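Long-range contact in peptidoglycan-recognition protein-SD (Drosophila melanogaster, PDB 2RKQ), which recognises peptidoglycan of Gram-positive bacteria as a secreted innate immunity protein and activates the Toll pathway: residues Lys61-Tyr69 against Gly80-Phe89. Residues are numbered along the deposited sequence; the frame is centred on the assembly and turned at random.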
ATOM      1  N   LYS A  61      14.965   5.933  -7.167  1.00 18.59           N
ATOM      2  CA  LYS A  61      16.148   5.601  -6.368  1.00 17.96           C
ATOM      3  C   LYS A  61      15.787   5.197  -4.919  1.00 16.19           C
ATOM      4  O   LYS A  61      16.596   5.319  -3.993  1.00 15.50           O
ATOM      5  CB  LYS A  61      17.183   6.754  -6.414  1.00 18.22           C
ATOM      6  CG  LYS A  61      17.355   7.440  -7.783  1.00 21.97           C
ATOM      7  CD  LYS A  61      18.063   6.545  -8.789  1.00 26.35           C
ATOM      8  CE  LYS A  61      18.434   7.336 -10.050  1.00 28.24           C
ATOM      9  NZ  LYS A  61      19.843   7.864  -9.990  1.00 29.05           N
ATOM     10  N   PHE A  62      14.573   4.678  -4.742  1.00 14.69           N
ATOM     11  CA  PHE A  62      14.179   4.055  -3.467  1.00 13.58           C
ATOM     12  C   PHE A  62      14.976   2.776  -3.262  1.00 12.80           C
ATOM     13  O   PHE A  62      15.431   2.162  -4.239  1.00 12.86           O
ATOM     14  CB  PHE A  62      12.687   3.687  -3.454  1.00 13.74           C
ATOM     15  CG  PHE A  62      11.745   4.850  -3.482  1.00 15.59           C
ATOM     16  CD1 PHE A  62      10.388   4.614  -3.675  1.00 15.40           C
ATOM     17  CD2 PHE A  62      12.181   6.168  -3.282  1.00 17.27           C
ATOM     18  CE1 PHE A  62       9.482   5.669  -3.682  1.00 15.80           C
ATOM     19  CE2 PHE A  62      11.268   7.244  -3.296  1.00 17.81           C
ATOM     20  CZ  PHE A  62       9.917   6.976  -3.510  1.00 17.66           C
ATOM     21  N   SER A  63      15.143   2.379  -1.998  1.00 12.16           N
ATOM     22  CA  SER A  63      15.781   1.117  -1.678  1.00 12.62           C
ATOM     23  C   SER A  63      14.978  -0.108  -2.088  1.00 11.96           C
ATOM     24  O   SER A  63      15.539  -1.194  -2.191  1.00 12.48           O
ATOM     25  CB  SER A  63      16.070   1.033  -0.189  1.00 12.98           C
ATOM     26  OG  SER A  63      16.917   2.111   0.190  1.00 14.14           O
ATOM     27  N   ASP A  64      13.666   0.067  -2.274  1.00 11.76           N
ATOM     28  CA  ASP A  64      12.763  -1.054  -2.557  1.00 11.57           C
ATOM     29  C   ASP A  64      11.483  -0.434  -3.032  1.00 11.06           C
ATOM     30  O   ASP A  64      11.322   0.787  -2.967  1.00 11.47           O
ATOM     31  CB  ASP A  64      12.540  -1.845  -1.260  1.00 11.78           C
ATOM     32  CG  ASP A  64      11.825  -3.177  -1.457  1.00 11.67           C
ATOM     33  OD1 ASP A  64      11.394  -3.712  -0.424  1.00 11.73           O
ATOM     34  OD2 ASP A  64      11.720  -3.678  -2.597  1.00 12.26           O
ATOM     35  N   ILE A  65      10.568  -1.267  -3.521  1.00 10.40           N
ATOM     36  CA  ILE A  65       9.197  -0.811  -3.731  1.00 10.88           C
ATOM     37  C   ILE A  65       8.736  -0.091  -2.457  1.00 10.65           C
ATOM     38  O   ILE A  65       9.092  -0.489  -1.359  1.00 11.13           O
ATOM     39  CB  ILE A  65       8.290  -2.002  -4.105  1.00 10.74           C
ATOM     40  CG1 ILE A  65       6.994  -1.520  -4.749  1.00 11.51           C
ATOM     41  CG2 ILE A  65       8.147  -3.015  -2.926  1.00 12.25           C
ATOM     42  CD1 ILE A  65       6.282  -2.661  -5.469  1.00 11.49           C
ATOM     43  N   GLY A  66       7.977   0.990  -2.610  1.00 11.02           N
ATOM     44  CA  GLY A  66       7.784   1.927  -1.503  1.00  9.88           C
ATOM     45  C   GLY A  66       6.755   1.555  -0.465  1.00 10.30           C
ATOM     46  O   GLY A  66       6.680   2.173   0.595  1.00 11.31           O
ATOM     47  N   TYR A  67       5.939   0.559  -0.788  1.00  9.95           N
ATOM     48  CA  TYR A  67       4.781   0.187   0.029  1.00 10.12           C
ATOM     49  C   TYR A  67       4.976  -1.146   0.715  1.00 10.31           C
ATOM     50  O   TYR A  67       5.815  -1.966   0.304  1.00 10.68           O
ATOM     51  CB  TYR A  67       3.530   0.133  -0.866  1.00 10.87           C
ATOM     52  CG  TYR A  67       3.224   1.479  -1.455  1.00 10.54           C
ATOM     53  CD1 TYR A  67       3.522   1.772  -2.768  1.00 12.02           C
ATOM     54  CD2 TYR A  67       2.661   2.476  -0.671  1.00 11.58           C
ATOM     55  CE1 TYR A  67       3.267   3.025  -3.277  1.00 12.16           C
ATOM     56  CE2 TYR A  67       2.418   3.728  -1.167  1.00 13.38           C
ATOM     57  CZ  TYR A  67       2.706   3.994  -2.468  1.00 12.76           C
ATOM     58  OH  TYR A  67       2.436   5.264  -2.932  1.00 16.33           O
ATOM     59  N   HIS A  68       4.192  -1.361   1.776  1.00  9.75           N
ATOM     60  CA  HIS A  68       4.186  -2.633   2.485  1.00  9.54           C
ATOM     61  C   HIS A  68       3.332  -3.679   1.812  1.00  9.63           C
ATOM     62  O   HIS A  68       3.655  -4.878   1.866  1.00  9.98           O
ATOM     63  CB  HIS A  68       3.743  -2.428   3.926  1.00  9.85           C
ATOM     64  CG  HIS A  68       4.576  -1.412   4.623  1.00 10.15           C
ATOM     65  ND1 HIS A  68       5.822  -1.685   5.139  1.00 13.75           N
ATOM     66  CD2 HIS A  68       4.385  -0.083   4.784  1.00  8.15           C
ATOM     67  CE1 HIS A  68       6.346  -0.570   5.621  1.00  8.63           C
ATOM     68  NE2 HIS A  68       5.489   0.413   5.423  1.00 14.02           N
ATOM     69  N   TYR A  69       2.225  -3.235   1.209  1.00  9.81           N
ATOM     70  CA  TYR A  69       1.341  -4.136   0.485  1.00 10.38           C
ATOM     71  C   TYR A  69       0.784  -3.403  -0.707  1.00 10.15           C
ATOM     72  O   TYR A  69       0.568  -2.186  -0.646  1.00 10.30           O
ATOM     73  CB  TYR A  69       0.165  -4.540   1.357  1.00 11.24           C
ATOM     74  CG  TYR A  69       0.521  -5.393   2.541  1.00 10.82           C
ATOM     75  CD1 TYR A  69       0.535  -4.849   3.836  1.00 10.67           C
ATOM     76  CD2 TYR A  69       0.816  -6.743   2.383  1.00 11.71           C
ATOM     77  CE1 TYR A  69       0.862  -5.638   4.945  1.00 10.19           C
ATOM     78  CE2 TYR A  69       1.124  -7.544   3.485  1.00 12.48           C
ATOM     79  CZ  TYR A  69       1.127  -6.981   4.763  1.00 11.85           C
ATOM     80  OH  TYR A  69       1.432  -7.756   5.865  1.00 14.29           O
ATOM     81  N   GLY A  80       5.126  -6.151  -0.104  1.00 10.85           N
ATOM     82  CA  GLY A  80       6.200  -5.193  -0.384  1.00 10.94           C
ATOM     83  C   GLY A  80       7.220  -5.217   0.739  1.00 11.71           C
ATOM     84  O   GLY A  80       7.707  -6.288   1.133  1.00 11.99           O
ATOM     85  N   ARG A  81       7.558  -4.037   1.262  1.00 11.19           N
ATOM     86  CA  ARG A  81       8.443  -3.975   2.437  1.00 12.19           C
ATOM     87  C   ARG A  81       7.830  -4.640   3.649  1.00 12.69           C
ATOM     88  O   ARG A  81       6.609  -4.703   3.779  1.00 12.32           O
ATOM     89  CB  ARG A  81       8.742  -2.528   2.821  1.00 11.57           C
ATOM     90  CG  ARG A  81       9.452  -1.765   1.755  1.00 12.14           C
ATOM     91  CD  ARG A  81       9.673  -0.304   2.159  1.00 11.35           C
ATOM     92  NE  ARG A  81      10.247   0.370   1.000  1.00 10.22           N
ATOM     93  CZ  ARG A  81      11.098   1.400   1.041  1.00 10.57           C
ATOM     94  NH1 ARG A  81      11.479   1.950   2.195  1.00 10.98           N
ATOM     95  NH2 ARG A  81      11.570   1.883  -0.108  1.00 11.25           N
ATOM     96  N   SER A  82       8.679  -5.114   4.566  1.00 13.52           N
ATOM     97  CA  SER A  82       8.214  -5.603   5.845  1.00 14.74           C
ATOM     98  C   SER A  82       7.580  -4.471   6.645  1.00 14.05           C
ATOM     99  O   SER A  82       8.060  -3.341   6.574  1.00 13.91           O
ATOM    100  CB  SER A  82       9.394  -6.131   6.653  1.00 14.98           C
ATOM    101  OG  SER A  82       8.956  -6.506   7.941  1.00 18.45           O
ATOM    102  N   PRO A  83       6.520  -4.758   7.423  1.00 15.24           N
ATOM    103  CA  PRO A  83       5.984  -3.716   8.282  1.00 14.84           C
ATOM    104  C   PRO A  83       6.984  -3.109   9.262  1.00 15.05           C
ATOM    105  O   PRO A  83       6.740  -2.000   9.744  1.00 14.84           O
ATOM    106  CB  PRO A  83       4.861  -4.437   9.040  1.00 15.70           C
ATOM    107  CG  PRO A  83       4.450  -5.524   8.114  1.00 17.61           C
ATOM    108  CD  PRO A  83       5.719  -5.998   7.516  1.00 15.76           C
ATOM    109  N   SER A  84       8.081  -3.811   9.568  1.00 14.64           N
ATOM    110  CA  SER A  84       9.111  -3.224  10.436  1.00 14.52           C
ATOM    111  C   SER A  84      10.170  -2.452   9.664  1.00 14.22           C
ATOM    112  O   SER A  84      11.213  -2.086  10.216  1.00 14.09           O
ATOM    113  CB  SER A  84       9.814  -4.265  11.328  1.00 15.64           C
ATOM    114  OG  SER A  84       9.000  -5.363  11.662  0.50 15.86           O
ATOM    115  N   GLN A  85       9.922  -2.236   8.374  1.00 13.30           N
ATOM    116  CA  GLN A  85      10.792  -1.389   7.559  1.00 13.22           C
ATOM    117  C   GLN A  85       9.996  -0.159   7.167  1.00 12.09           C
ATOM    118  O   GLN A  85       8.899  -0.278   6.629  1.00 12.74           O
ATOM    119  CB  GLN A  85      11.257  -2.123   6.285  1.00 13.69           C
ATOM    120  CG  GLN A  85      12.237  -3.248   6.560  1.00 15.25           C
ATOM    121  CD  GLN A  85      12.574  -4.062   5.319  1.00 14.71           C
ATOM    122  OE1 GLN A  85      13.742  -4.436   5.103  1.00 18.39           O
ATOM    123  NE2 GLN A  85      11.568  -4.401   4.533  1.00 13.41           N
ATOM    124  N   ARG A  86      10.561   1.019   7.400  1.00 11.88           N
ATOM    125  CA  ARG A  86       9.907   2.260   6.999  1.00 11.40           C
ATOM    126  C   ARG A  86       9.576   2.220   5.514  1.00 12.10           C
ATOM    127  O   ARG A  86      10.354   1.695   4.707  1.00 12.35           O
ATOM    128  CB  ARG A  86      10.826   3.444   7.311  1.00 12.08           C
ATOM    129  CG  ARG A  86      10.140   4.781   7.133  1.00 13.69           C
ATOM    130  CD  ARG A  86      11.136   5.915   7.313  1.00 20.04           C
ATOM    131  NE  ARG A  86      11.526   6.055   8.710  1.00 23.25           N
ATOM    132  CZ  ARG A  86      12.661   6.591   9.147  1.00 25.81           C
ATOM    133  NH1 ARG A  86      13.589   7.021   8.297  1.00 27.42           N
ATOM    134  NH2 ARG A  86      12.873   6.666  10.453  1.00 26.60           N
ATOM    135  N   GLY A  87       8.399   2.723   5.157  1.00 10.94           N
ATOM    136  CA  GLY A  87       8.030   2.837   3.755  1.00 11.82           C
ATOM    137  C   GLY A  87       8.652   4.055   3.108  1.00 11.65           C
ATOM    138  O   GLY A  87       9.376   4.819   3.753  1.00 11.84           O
ATOM    139  N   ALA A  88       8.395   4.202   1.813  1.00 11.39           N
ATOM    140  CA  ALA A  88       8.859   5.359   1.054  1.00 11.44           C
ATOM    141  C   ALA A  88       7.688   5.819   0.212  1.00 13.03           C
ATOM    142  O   ALA A  88       7.568   5.474  -0.972  1.00 15.21           O
ATOM    143  CB  ALA A  88      10.058   5.000   0.177  1.00 12.04           C
ATOM    144  N   PHE A  89       6.803   6.576   0.843  1.00 12.81           N
ATOM    145  CA  PHE A  89       5.635   7.127   0.160  1.00 12.81           C
ATOM    146  C   PHE A  89       5.232   8.498   0.698  1.00 13.37           C
ATOM    147  O   PHE A  89       4.415   9.162   0.078  1.00 14.39           O
ATOM    148  CB  PHE A  89       4.441   6.146   0.190  1.00 12.51           C
ATOM    149  CG  PHE A  89       4.083   5.674   1.565  1.00 11.30           C
ATOM    150  CD1 PHE A  89       3.263   6.438   2.388  1.00 13.30           C
ATOM    151  CD2 PHE A  89       4.574   4.464   2.040  1.00 11.28           C
ATOM    152  CE1 PHE A  89       2.949   5.990   3.682  1.00 12.74           C
ATOM    153  CE2 PHE A  89       4.273   4.017   3.327  1.00 11.91           C
ATOM    154  CZ  PHE A  89       3.453   4.775   4.145  1.00 13.92           C
TER
HETATM  155  O   HOH W   1       4.508  -6.331   4.142  1.00 16.10           O
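Across two loops of the amidase-like PGRP fold, Gly80 N donates to His68 O, Arg81 N to Tyr67 O and Ala88 N to Gly66 O, the last at 2.9 Å and on a lone pair in the carbonyl plane. The contact ties the loop after helix 42-58 to the loop leading towards strand 97-102, which folds back through a type I turn, Ser82 to Gln85. It is a worked example of one arginine joining irregular segments through their carbonyls. Arg81 is extended from CG to NE (chi2 and chi3 near 180°), which carries its guanidinium along to Ile65 O, bound by NE at 2.8 Å and 165°, and Asp64 O, which NH2 reaches at 3.1 Å from above that carbonyl plane. NH1 donates to Arg86 O, within its own loop, at 2.8 Å, so three carbonyls around the guanidinium edge fix its rotation. Asp64 OD1 lies against Arg81 CG without receiving an N-H from it; Asp64 OD2 makes a salt bridge with Arg7. His68 turns a ring edge to the bend, where ND1 makes weak bonds to Ser82 O and Arg81 O; one water donates to both His68 O and Arg81 O. Beside Gly66, the Tyr67 and Phe89 rings lie 13° from parallel but barely overlap; Tyr67 CE2 instead meets Phe89 CB at 3.4 Å. Ala88 CB stands over the centre of the Phe62 ring, a CH-pi contact 3.9 Å from the centroid.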